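RimK-related lysine biosynthesis protein (Thermococcus kodakarensis, PDB 5K2M) probably works as a magnesium-dependent ATP-grasp ligase of the RimK family, LysX subfamily, in amino-acid biosynthesis, and binds ADP with two magnesium ions. Local coordinates at residues K18-E23 / G256-G261; L62-G67 / N72-I77; V120-F125 / L238-N243; I172-I177 / E212-A217. All blocks are in the same frame, centred on the assembly; numbering follows the deposited sequence.

Contact 1: K18-E23 / G256-G261; sequences KERAGE and GADMAG
Asp258 is the N-cap of helix 259-272, and Arg20 of helix 12-24 grips it in a salt bridge. The two side chains come from opposite directions. Arg20 approaches side-on and uses two nitrogens, one for each carboxylate oxygen. Its NE donates to Asp258 OD2 at 2.9 Å with an N-H...O angle of 167°. This bond meets the syn side of OD2 and lies close to the guanidinium plane. The second nitrogen, Arg20 NH2, reaches Asp258 OD1 at 2.7 Å, from above the carboxylate plane. The two flat groups are therefore not coplanar, and their planes stand 37° apart.

Asp258 OD1 also makes the capping bond, from Gly261 N at 3.2 Å. Arg20 NH2 and Gly261 N reach this oxygen from opposite faces of the carboxylate. One oxygen thus serves both the helix end and the link between helices. Arg20 bends at its second torsion (chi2 -69°), and its CG lies 3.6 Å from Gly261 N while the guanidinium carries on to Asp258. Ala260 CB sits over one face of the guanidinium and 4.2 Å from Arg20 CG. The remaining nitrogen, Arg20 NH1, donates to Glu19 OE2 at 2.7 Å. Glu19, Arg20 and Asp258 form one salt-bridge network, in which the arginine probably offsets both negative charges.

Ala260 also packs on Ala16 and Ile17 of helix 12-24. Met259 has its CB directed away from 18-23, and its side chain packs on Phe248 and on Ala251 and Ala252 of helix 249-255. Ala21, on helix 12-24, rests on Val27 of strand 26-31.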
# COMPACT_ATOMS: atom_id res chain seq x y z
N LYS A 18 -40.40 26.56 18.57
CA LYS A 18 -39.91 27.50 17.57
C LYS A 18 -40.21 28.94 17.97
O LYS A 18 -39.32 29.78 17.92
CB LYS A 18 -40.53 27.18 16.21
CG LYS A 18 -40.27 28.24 15.15
CD LYS A 18 -40.74 27.74 13.79
CE LYS A 18 -40.22 28.59 12.65
NZ LYS A 18 -41.28 29.51 12.17
N GLU A 19 -41.45 29.20 18.36
CA GLU A 19 -41.86 30.54 18.80
C GLU A 19 -41.00 31.03 19.96
O GLU A 19 -40.49 32.15 19.93
CB GLU A 19 -43.34 30.58 19.18
CG GLU A 19 -43.91 31.99 19.41
CD GLU A 19 -43.62 32.56 20.80
OE1 GLU A 19 -43.31 33.77 20.91
OE2 GLU A 19 -43.70 31.81 21.79
N ARG A 20 -40.82 30.19 20.98
CA ARG A 20 -40.06 30.60 22.18
C ARG A 20 -38.60 30.83 21.84
O ARG A 20 -38.02 31.83 22.26
CB ARG A 20 -40.14 29.56 23.29
CG ARG A 20 -41.54 29.18 23.73
CD ARG A 20 -42.32 30.27 24.46
NE ARG A 20 -43.54 29.65 24.99
CZ ARG A 20 -44.59 29.27 24.25
NH1 ARG A 20 -44.64 29.50 22.93
NH2 ARG A 20 -45.62 28.67 24.84
N ALA A 21 -38.02 29.93 21.05
CA ALA A 21 -36.63 30.05 20.62
C ALA A 21 -36.40 31.39 19.94
O ALA A 21 -35.35 32.01 20.15
CB ALA A 21 -36.25 28.91 19.68
N GLY A 22 -37.38 31.84 19.17
CA GLY A 22 -37.31 33.12 18.46
C GLY A 22 -37.24 34.34 19.36
O GLY A 22 -36.80 35.40 18.94
N GLU A 23 -37.68 34.20 20.61
CA GLU A 23 -37.55 35.28 21.59
C GLU A 23 -36.10 35.43 22.09
O GLU A 23 -35.70 36.50 22.52
CB GLU A 23 -38.50 35.05 22.78
CG GLU A 23 -39.97 34.94 22.41
CD GLU A 23 -40.89 34.76 23.61
OE1 GLU A 23 -42.07 34.37 23.42
OE2 GLU A 23 -40.46 35.01 24.76
N GLY A 256 -51.45 24.98 32.12
CA GLY A 256 -50.96 26.32 31.83
C GLY A 256 -49.43 26.43 31.84
O GLY A 256 -48.89 27.51 31.60
N ALA A 257 -48.73 25.34 32.11
CA ALA A 257 -47.28 25.39 32.21
C ALA A 257 -46.70 25.56 30.82
O ALA A 257 -47.24 25.03 29.85
CB ALA A 257 -46.72 24.14 32.87
N ASP A 258 -45.62 26.33 30.73
CA ASP A 258 -45.00 26.63 29.45
C ASP A 258 -43.79 25.72 29.29
O ASP A 258 -42.66 26.13 29.50
CB ASP A 258 -44.61 28.11 29.37
CG ASP A 258 -44.06 28.50 28.01
OD1 ASP A 258 -44.32 27.77 27.03
OD2 ASP A 258 -43.36 29.52 27.90
N MET A 259 -44.06 24.47 28.89
CA MET A 259 -43.01 23.46 28.83
C MET A 259 -42.05 23.85 27.71
O MET A 259 -40.84 23.69 27.84
CB MET A 259 -43.58 22.07 28.52
CG MET A 259 -44.92 21.74 29.15
SD MET A 259 -44.82 21.19 30.85
CE MET A 259 -46.53 20.72 31.10
N ALA A 260 -42.61 24.33 26.61
CA ALA A 260 -41.82 24.76 25.47
C ALA A 260 -40.81 25.85 25.88
O ALA A 260 -39.60 25.73 25.63
CB ALA A 260 -42.74 25.25 24.37
N GLY A 261 -41.32 26.90 26.51
CA GLY A 261 -40.49 28.01 27.02
C GLY A 261 -39.39 27.58 27.97
O GLY A 261 -38.24 28.02 27.84

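Contact 2: L62-G67 / N72-I77; sequences LFESEG and NSSRLI
Glu64 near the end of helix 53-65 and Ser74 at the start of helix 74-80 are the closest backbone pair, with CA atoms 8.1 Å apart. That gap is spanned by the side chain of Glu64. Its chain is extended beyond CG, which carries the carboxylate across to the other helix.

The carboxylate takes two bonds from one residue. Ser74 OG donates to Glu64 OE1, a short bond of 2.5 Å. Ser74 N donates to Glu64 OE2 at 3.0 Å and is nearly straight, with an N-H...O angle of 171°. Both donors come to the syn side of their oxygens. The hydroxyl lies closer to the carboxylate plane than the amide, which is tilted 33° out of it. The first torsion of Ser74 (chi1 61°) sets OG between its own N and carbonyl carbon, and there hydroxyl and amide can serve one carboxylate. A water adds a third link. It donates to Glu64 OE2 at 2.8 Å and accepts from Arg75 N at 3.2 Å.

Ser73 is the N-cap of the second helix. Its OG accepts from Leu76 N at 3.2 Å and also bonds Glu223. Glu64 OE2 lies 3.6 Å from Ser73 CB.

Gly67, with positive phi, is the C-prime residue of a Schellman motif that closes the first helix. A carboxylate at the first turn of a helix, where backbone N-H groups lack acceptors within the helix, is a familiar favourable placement. Here it joins the helices that precede and follow strand 70-71 in the chain, the edge strand of the parallel sheet, in a helix-strand-helix unit.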
# COMPACT_ATOMS: atom_id res chain seq x y z
N LEU A 62 -24.15 13.28 16.52
CA LEU A 62 -23.50 13.93 15.39
C LEU A 62 -23.26 15.44 15.60
O LEU A 62 -22.18 15.96 15.29
CB LEU A 62 -24.30 13.67 14.12
CG LEU A 62 -24.13 12.22 13.63
CD1 LEU A 62 -25.29 11.79 12.73
CD2 LEU A 62 -22.79 12.08 12.93
N PHE A 63 -24.25 16.14 16.12
CA PHE A 63 -24.05 17.54 16.48
C PHE A 63 -22.96 17.71 17.55
O PHE A 63 -22.13 18.62 17.44
CB PHE A 63 -25.36 18.21 16.87
CG PHE A 63 -26.14 18.72 15.70
CD1 PHE A 63 -25.63 19.75 14.91
CD2 PHE A 63 -27.38 18.18 15.37
CE1 PHE A 63 -26.32 20.22 13.81
CE2 PHE A 63 -28.08 18.66 14.28
CZ PHE A 63 -27.55 19.68 13.49
N GLU A 64 -22.94 16.84 18.56
CA GLU A 64 -21.86 16.83 19.56
C GLU A 64 -20.50 16.63 18.89
O GLU A 64 -19.52 17.26 19.28
CB GLU A 64 -22.09 15.74 20.62
CG GLU A 64 -23.31 15.99 21.51
CD GLU A 64 -23.78 14.77 22.31
OE1 GLU A 64 -23.30 13.66 22.06
OE2 GLU A 64 -24.63 14.93 23.20
N SER A 65 -20.44 15.79 17.86
CA SER A 65 -19.19 15.54 17.14
C SER A 65 -18.73 16.81 16.43
O SER A 65 -17.55 16.97 16.17
CB SER A 65 -19.34 14.39 16.13
OG SER A 65 -20.02 14.80 14.95
N GLU A 66 -19.67 17.70 16.12
CA GLU A 66 -19.35 19.01 15.55
C GLU A 66 -19.13 20.08 16.63
O GLU A 66 -19.06 21.27 16.32
CB GLU A 66 -20.46 19.47 14.58
CG GLU A 66 -20.67 18.60 13.34
CD GLU A 66 -19.46 18.61 12.41
OE1 GLU A 66 -19.30 17.63 11.64
OE2 GLU A 66 -18.67 19.57 12.43
N GLY A 67 -19.02 19.68 17.90
CA GLY A 67 -18.87 20.64 18.99
C GLY A 67 -20.10 21.49 19.26
O GLY A 67 -19.99 22.58 19.83
N ASN A 72 -32.09 17.07 24.21
CA ASN A 72 -31.21 16.44 25.20
C ASN A 72 -29.91 15.93 24.59
O ASN A 72 -29.78 15.88 23.37
CB ASN A 72 -31.96 15.30 25.89
CG ASN A 72 -32.97 15.81 26.91
OD1 ASN A 72 -32.64 16.66 27.74
ND2 ASN A 72 -34.19 15.32 26.84
N SER A 73 -28.95 15.57 25.44
CA SER A 73 -27.68 14.99 24.99
C SER A 73 -27.84 13.56 24.48
O SER A 73 -28.82 12.89 24.82
CB SER A 73 -26.66 15.02 26.14
OG SER A 73 -26.98 14.06 27.13
N SER A 74 -26.88 13.07 23.70
CA SER A 74 -26.94 11.70 23.22
C SER A 74 -26.94 10.68 24.37
O SER A 74 -27.66 9.69 24.33
CB SER A 74 -25.81 11.40 22.22
OG SER A 74 -24.53 11.55 22.79
N ARG A 75 -26.12 10.93 25.38
CA ARG A 75 -26.10 10.07 26.55
C ARG A 75 -27.48 10.00 27.24
O ARG A 75 -27.96 8.92 27.55
CB ARG A 75 -25.00 10.54 27.53
CG ARG A 75 -24.91 9.77 28.84
CD ARG A 75 -25.65 10.49 29.97
NE ARG A 75 -25.91 9.65 31.14
CZ ARG A 75 -26.49 10.07 32.27
NH1 ARG A 75 -26.88 11.33 32.41
NH2 ARG A 75 -26.68 9.22 33.27
N LEU A 76 -28.12 11.13 27.48
CA LEU A 76 -29.43 11.10 28.15
C LEU A 76 -30.51 10.45 27.29
O LEU A 76 -31.30 9.63 27.78
CB LEU A 76 -29.86 12.51 28.59
CG LEU A 76 -31.13 12.53 29.45
CD1 LEU A 76 -31.01 11.63 30.67
CD2 LEU A 76 -31.41 13.94 29.89
N ILE A 77 -30.52 10.78 26.00
CA ILE A 77 -31.48 10.16 25.09
C ILE A 77 -31.32 8.63 25.09
O ILE A 77 -32.31 7.91 25.16
CB ILE A 77 -31.34 10.70 23.65
CG1 ILE A 77 -31.83 12.16 23.57
CG2 ILE A 77 -32.13 9.83 22.67
CD1 ILE A 77 -31.21 12.95 22.44
O HOH W 1 -23.91 13.20 25.33

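Contact 3: V120-F125 / L238-N243; sequences VSKPVF and LVNEVN. With MG (magnesium ion), chain R; MG (magnesium ion), chain Q; ADP (adenosine-5'-diphosphate), chain O.
Lys122 and Asn240 meet over the alpha phosphate of ADP, in the cleft between two antiparallel sheets that marks the ATP-grasp fold. Lys122 NZ donates to ADP O2A at 2.7 Å. Asn240 ND2 donates to the same oxygen at 2.8 Å, nearly straight at 170°. Two residues from two sheets thus hold one phosphate oxygen. Lys122 NZ also donates to N7 of the adenine at 3.1 Å, so it ties base and phosphate together. Val120 CG2, on the same strand, packs against N6 and C6 of the adenine. Lys122 NZ and Asn240 OD1 lie 3.0 Å apart, but the angle is too poor for a hydrogen bond.

The magnesium ions form the next part of the site. Glu241 OE2 binds the magnesium ion of chain R at 1.9 Å. Glu241 OE1 binds the same ion and bridges to the magnesium ion of chain Q at 2.3 Å. Asn243 OD1 completes the protein ligands of the chain R ion at 2.0 Å. Asp229 shares the chain Q ion with Glu241, and both ions also bind oxygens of ADP and of a free phosphate ion.

Second-shell groups set these side chains in place. A classic beta bulge puts Asn240 and Glu241 together opposite Asp229, and both side chains leave the backbone toward 120-125. Gln162 accepts from Lys122 NZ and donates to Asn240 OD1. Lys83 bonds Glu241 OE2. A water also links the two sides: it accepts from Lys122 NZ and donates to Asn240 O at 2.9 Å.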
# COMPACT_ATOMS: atom_id res chain seq x y z
N VAL A 120 -46.26 -7.40 33.50
CA VAL A 120 -46.28 -6.54 32.35
C VAL A 120 -45.01 -6.74 31.54
O VAL A 120 -43.90 -6.68 32.07
CB VAL A 120 -46.44 -5.07 32.76
CG1 VAL A 120 -46.25 -4.15 31.58
CG2 VAL A 120 -47.82 -4.86 33.40
N SER A 121 -45.21 -7.00 30.25
CA SER A 121 -44.15 -7.13 29.28
C SER A 121 -44.11 -5.85 28.44
O SER A 121 -45.15 -5.35 28.03
CB SER A 121 -44.45 -8.32 28.36
OG SER A 121 -43.52 -8.38 27.30
N LYS A 122 -42.92 -5.34 28.18
CA LYS A 122 -42.80 -4.16 27.34
C LYS A 122 -41.44 -4.11 26.69
O LYS A 122 -40.46 -4.58 27.28
CB LYS A 122 -43.06 -2.89 28.16
CG LYS A 122 -42.06 -2.65 29.25
CD LYS A 122 -42.35 -1.36 30.00
CE LYS A 122 -43.45 -1.49 31.03
NZ LYS A 122 -43.47 -0.33 31.97
N PRO A 123 -41.37 -3.56 25.46
CA PRO A 123 -40.10 -3.47 24.76
C PRO A 123 -39.26 -2.34 25.34
O PRO A 123 -39.79 -1.36 25.88
CB PRO A 123 -40.52 -3.16 23.32
CG PRO A 123 -41.79 -2.40 23.46
CD PRO A 123 -42.46 -2.91 24.71
N VAL A 124 -37.96 -2.50 25.21
CA VAL A 124 -37.02 -1.65 25.89
C VAL A 124 -36.95 -0.23 25.27
O VAL A 124 -36.66 0.75 25.96
CB VAL A 124 -35.66 -2.39 25.96
CG1 VAL A 124 -34.86 -2.25 24.66
CG2 VAL A 124 -34.89 -1.96 27.16
N PHE A 125 -37.28 -0.10 23.99
CA PHE A 125 -37.09 1.16 23.28
C PHE A 125 -38.39 1.84 22.87
O PHE A 125 -38.36 2.88 22.21
CB PHE A 125 -36.23 0.93 22.03
CG PHE A 125 -36.87 0.05 21.02
CD1 PHE A 125 -36.71 -1.33 21.09
CD2 PHE A 125 -37.66 0.58 20.02
CE1 PHE A 125 -37.32 -2.16 20.17
CE2 PHE A 125 -38.26 -0.24 19.08
CZ PHE A 125 -38.10 -1.61 19.15
N LEU A 238 -44.51 5.15 42.62
CA LEU A 238 -43.39 4.45 41.99
C LEU A 238 -43.07 5.14 40.67
O LEU A 238 -43.99 5.54 39.94
CB LEU A 238 -43.75 2.99 41.70
CG LEU A 238 -44.41 2.18 42.82
CD1 LEU A 238 -45.17 0.98 42.28
CD2 LEU A 238 -43.37 1.75 43.85
N VAL A 239 -41.78 5.27 40.37
CA VAL A 239 -41.35 5.82 39.10
C VAL A 239 -41.27 4.68 38.10
O VAL A 239 -40.62 3.68 38.35
CB VAL A 239 -39.99 6.52 39.21
CG1 VAL A 239 -39.58 7.08 37.85
CG2 VAL A 239 -40.07 7.63 40.25
N ASN A 240 -41.94 4.84 36.97
CA ASN A 240 -42.03 3.77 35.99
C ASN A 240 -40.99 3.96 34.90
O ASN A 240 -40.20 3.06 34.60
CB ASN A 240 -43.43 3.74 35.37
CG ASN A 240 -43.50 2.83 34.16
OD1 ASN A 240 -43.04 1.69 34.21
ND2 ASN A 240 -44.06 3.32 33.06
N GLU A 241 -40.97 5.17 34.35
CA GLU A 241 -40.24 5.46 33.14
C GLU A 241 -39.89 6.94 33.09
O GLU A 241 -40.56 7.75 33.70
CB GLU A 241 -41.17 5.14 31.99
CG GLU A 241 -40.50 5.19 30.66
CD GLU A 241 -41.43 5.56 29.54
OE1 GLU A 241 -42.57 6.03 29.74
OE2 GLU A 241 -40.95 5.40 28.41
N VAL A 242 -38.85 7.27 32.33
CA VAL A 242 -38.53 8.65 31.97
C VAL A 242 -38.45 8.73 30.44
O VAL A 242 -38.18 7.72 29.79
CB VAL A 242 -37.23 9.14 32.64
CG1 VAL A 242 -37.38 9.11 34.16
CG2 VAL A 242 -36.04 8.29 32.23
N ASN A 243 -38.70 9.90 29.86
CA ASN A 243 -38.79 10.07 28.40
C ASN A 243 -38.02 11.29 27.94
O ASN A 243 -38.34 12.40 28.36
CB ASN A 243 -40.25 10.24 28.00
CG ASN A 243 -41.07 9.00 28.26
OD1 ASN A 243 -41.07 8.06 27.45
ND2 ASN A 243 -41.81 9.00 29.37
MG MG R . -42.14 6.36 27.25
MG MG Q . -44.87 6.12 29.36
PB ADP O . -44.32 3.79 27.10
O1B ADP O . -45.27 4.86 27.58
O2B ADP O . -44.83 3.00 25.92
O3B ADP O . -42.90 4.24 26.89
PA ADP O . -44.81 2.82 29.78
O1A ADP O . -44.89 4.27 30.22
O2A ADP O . -43.99 1.93 30.66
O3A ADP O . -44.29 2.68 28.27
O5' ADP O . -46.29 2.20 29.70
C5' ADP O . -47.35 2.92 29.11
C4' ADP O . -48.53 2.96 30.06
O4' ADP O . -48.96 1.63 30.36
C3' ADP O . -48.25 3.62 31.40
O3' ADP O . -48.49 5.04 31.36
C2' ADP O . -49.23 2.90 32.31
O2' ADP O . -50.54 3.46 32.23
C1' ADP O . -49.31 1.51 31.73
N9 ADP O . -48.34 0.63 32.40
C8 ADP O . -47.07 0.40 32.02
N7 ADP O . -46.44 -0.45 32.86
C5 ADP O . -47.34 -0.76 33.81
C6 ADP O . -47.35 -1.61 35.00
N6 ADP O . -46.25 -2.31 35.35
N1 ADP O . -48.49 -1.67 35.72
C2 ADP O . -49.59 -0.98 35.38
N3 ADP O . -49.66 -0.18 34.32
C4 ADP O . -48.58 -0.04 33.51
O HOH W 2 -40.50 0.72 32.88
O HOH W 3 -47.00 6.32 29.60
O HOH W 4 -40.60 5.87 25.75

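Contact 4: I172-I177 / E212-A217; sequences IRSYVI and ELSVKA. With PO4 (phosphate ion), chain P.
Ser214 is the first residue of 212-217 to meet the strand. Its OG accepts from Ser174 OG at 2.5 Å, a short bond between two buried hydroxyls. Ser214 OG stands beside its own backbone N (chi1 -66°), and in turn bonds Val210 O one turn back in the helix. Ser174 thus donates to Ser214, and Ser214 donates to the helix backbone, so both hydroxyls take part in a short chain of bonds. The pair is packed closely, with Ser174 CB 3.2 Å from Ser214 OG. Beside it, one methyl of Val176 does the touching. Val176 CG2 lies 3.7 Å from Ser214 O and 3.8 Å from Ser214 CB.

Val215 comes next, and the same Val176 CG2 is 4.1 Å from its N. The contact here is with the backbone rather than with the valine methyls.

Alternate residues of the strand turn the other way. Arg173 NH1 donates to phosphate O3 at 3.0 Å, at the edge of the guanidinium, and also pairs with Asp229. The phosphate, probably from the crystallisation liquor, also touches both magnesium ions through O1 and O4.

The axes of 212-217 and 172-177 run 53° apart in direction and come within 8.4 Å. Helix 208-219 covers one face of the five-stranded antiparallel sheet, and the other face carries Arg173 and the metal site. Ser214 also packs on Ile230 of strand 225-233, and Leu213 on Leu237 and Val239 of strand 236-243.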
# COMPACT_ATOMS: atom_id res chain seq x y z
N ILE A 172 -49.53 9.17 36.35
CA ILE A 172 -49.09 10.56 36.53
C ILE A 172 -47.97 10.83 35.56
O ILE A 172 -47.09 10.00 35.37
CB ILE A 172 -48.61 10.81 37.98
CG1 ILE A 172 -49.80 10.75 38.94
CG2 ILE A 172 -47.88 12.15 38.10
CD1 ILE A 172 -49.40 10.40 40.36
N ARG A 173 -48.03 11.99 34.92
CA ARG A 173 -46.99 12.43 34.03
C ARG A 173 -46.48 13.78 34.52
O ARG A 173 -47.23 14.74 34.52
CB ARG A 173 -47.57 12.54 32.63
CG ARG A 173 -46.69 13.29 31.66
CD ARG A 173 -45.35 12.61 31.47
NE ARG A 173 -44.95 12.80 30.08
CZ ARG A 173 -44.74 11.85 29.18
NH1 ARG A 173 -44.81 10.56 29.45
NH2 ARG A 173 -44.40 12.24 27.96
N SER A 174 -45.21 13.84 34.92
CA SER A 174 -44.61 15.08 35.38
C SER A 174 -43.43 15.48 34.51
O SER A 174 -42.92 14.69 33.71
CB SER A 174 -44.16 14.95 36.84
OG SER A 174 -43.15 13.98 36.98
N TYR A 175 -43.00 16.73 34.66
CA TYR A 175 -41.95 17.31 33.83
C TYR A 175 -40.94 18.00 34.71
O TYR A 175 -41.31 18.77 35.59
CB TYR A 175 -42.57 18.30 32.84
CG TYR A 175 -43.52 17.66 31.87
CD1 TYR A 175 -44.86 17.44 32.21
CD2 TYR A 175 -43.08 17.27 30.61
CE1 TYR A 175 -45.73 16.84 31.32
CE2 TYR A 175 -43.95 16.67 29.71
CZ TYR A 175 -45.27 16.46 30.06
OH TYR A 175 -46.10 15.87 29.16
N VAL A 176 -39.66 17.70 34.48
CA VAL A 176 -38.55 18.31 35.17
C VAL A 176 -37.51 18.69 34.13
O VAL A 176 -37.02 17.84 33.38
CB VAL A 176 -37.91 17.38 36.22
CG1 VAL A 176 -36.73 18.06 36.90
CG2 VAL A 176 -38.95 16.98 37.26
N ILE A 177 -37.17 19.98 34.12
CA ILE A 177 -36.28 20.55 33.13
C ILE A 177 -35.15 21.24 33.88
O ILE A 177 -35.38 22.19 34.61
CB ILE A 177 -37.04 21.54 32.22
CG1 ILE A 177 -38.09 20.75 31.42
CG2 ILE A 177 -36.07 22.27 31.30
CD1 ILE A 177 -38.90 21.54 30.41
N GLU A 212 -41.59 16.28 44.51
CA GLU A 212 -40.34 15.86 45.13
C GLU A 212 -39.81 14.57 44.53
O GLU A 212 -38.61 14.45 44.29
CB GLU A 212 -40.52 15.68 46.64
CG GLU A 212 -39.26 15.28 47.38
CD GLU A 212 -39.49 15.09 48.88
OE1 GLU A 212 -38.82 14.21 49.46
OE2 GLU A 212 -40.33 15.82 49.47
N LEU A 213 -40.69 13.60 44.32
CA LEU A 213 -40.29 12.35 43.67
C LEU A 213 -39.80 12.59 42.23
O LEU A 213 -38.81 12.00 41.79
CB LEU A 213 -41.46 11.36 43.65
CG LEU A 213 -41.17 9.97 43.08
CD1 LEU A 213 -40.10 9.27 43.90
CD2 LEU A 213 -42.46 9.16 43.08
N SER A 214 -40.49 13.46 41.52
CA SER A 214 -40.12 13.81 40.15
C SER A 214 -38.71 14.41 40.08
O SER A 214 -37.91 14.02 39.21
CB SER A 214 -41.12 14.79 39.55
OG SER A 214 -42.39 14.17 39.40
N VAL A 215 -38.41 15.34 40.99
CA VAL A 215 -37.09 15.97 41.01
C VAL A 215 -36.01 14.93 41.31
O VAL A 215 -34.95 14.93 40.67
CB VAL A 215 -37.01 17.14 42.03
CG1 VAL A 215 -35.58 17.64 42.20
CG2 VAL A 215 -37.90 18.30 41.60
N LYS A 216 -36.27 14.04 42.26
CA LYS A 216 -35.33 12.98 42.61
C LYS A 216 -35.08 12.02 41.45
O LYS A 216 -33.95 11.60 41.22
CB LYS A 216 -35.81 12.19 43.84
CG LYS A 216 -35.45 12.82 45.18
CD LYS A 216 -36.21 12.12 46.30
CE LYS A 216 -35.65 12.44 47.68
NZ LYS A 216 -34.47 11.59 47.99
N ALA A 217 -36.14 11.68 40.72
CA ALA A 217 -36.00 10.86 39.52
C ALA A 217 -35.11 11.55 38.50
O ALA A 217 -34.24 10.92 37.89
CB ALA A 217 -37.37 10.56 38.92
P PO4 P . -44.64 7.97 26.68
O1 PO4 P . -45.22 7.58 28.02
O2 PO4 P . -45.71 8.00 25.60
O3 PO4 P . -44.03 9.34 26.83
O4 PO4 P . -43.60 6.97 26.25

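Contacts 3 and 4 share the five-stranded sheet of the ATP-grasp domain, with centres 15 Å apart. Asn243 ND2 of contact 3 lies 3.4 Å from Arg173 NH1 of contact 4, whose phosphate sits at the magnesium ions. On the helix-covered face, Val239 CG2 packs 3.8 Å from Leu213 CG. The side chain of Ser174 is about 11 Å from a bound magnesium ion and about 12 Å from ADP. Contact 1 reaches contact 4 through Met259 CE, 3.8 Å from Tyr175 CD1, but is away from the annotated sites. Contact 2 touches none of the others; its nearest atoms are about 5 Å from contact 3.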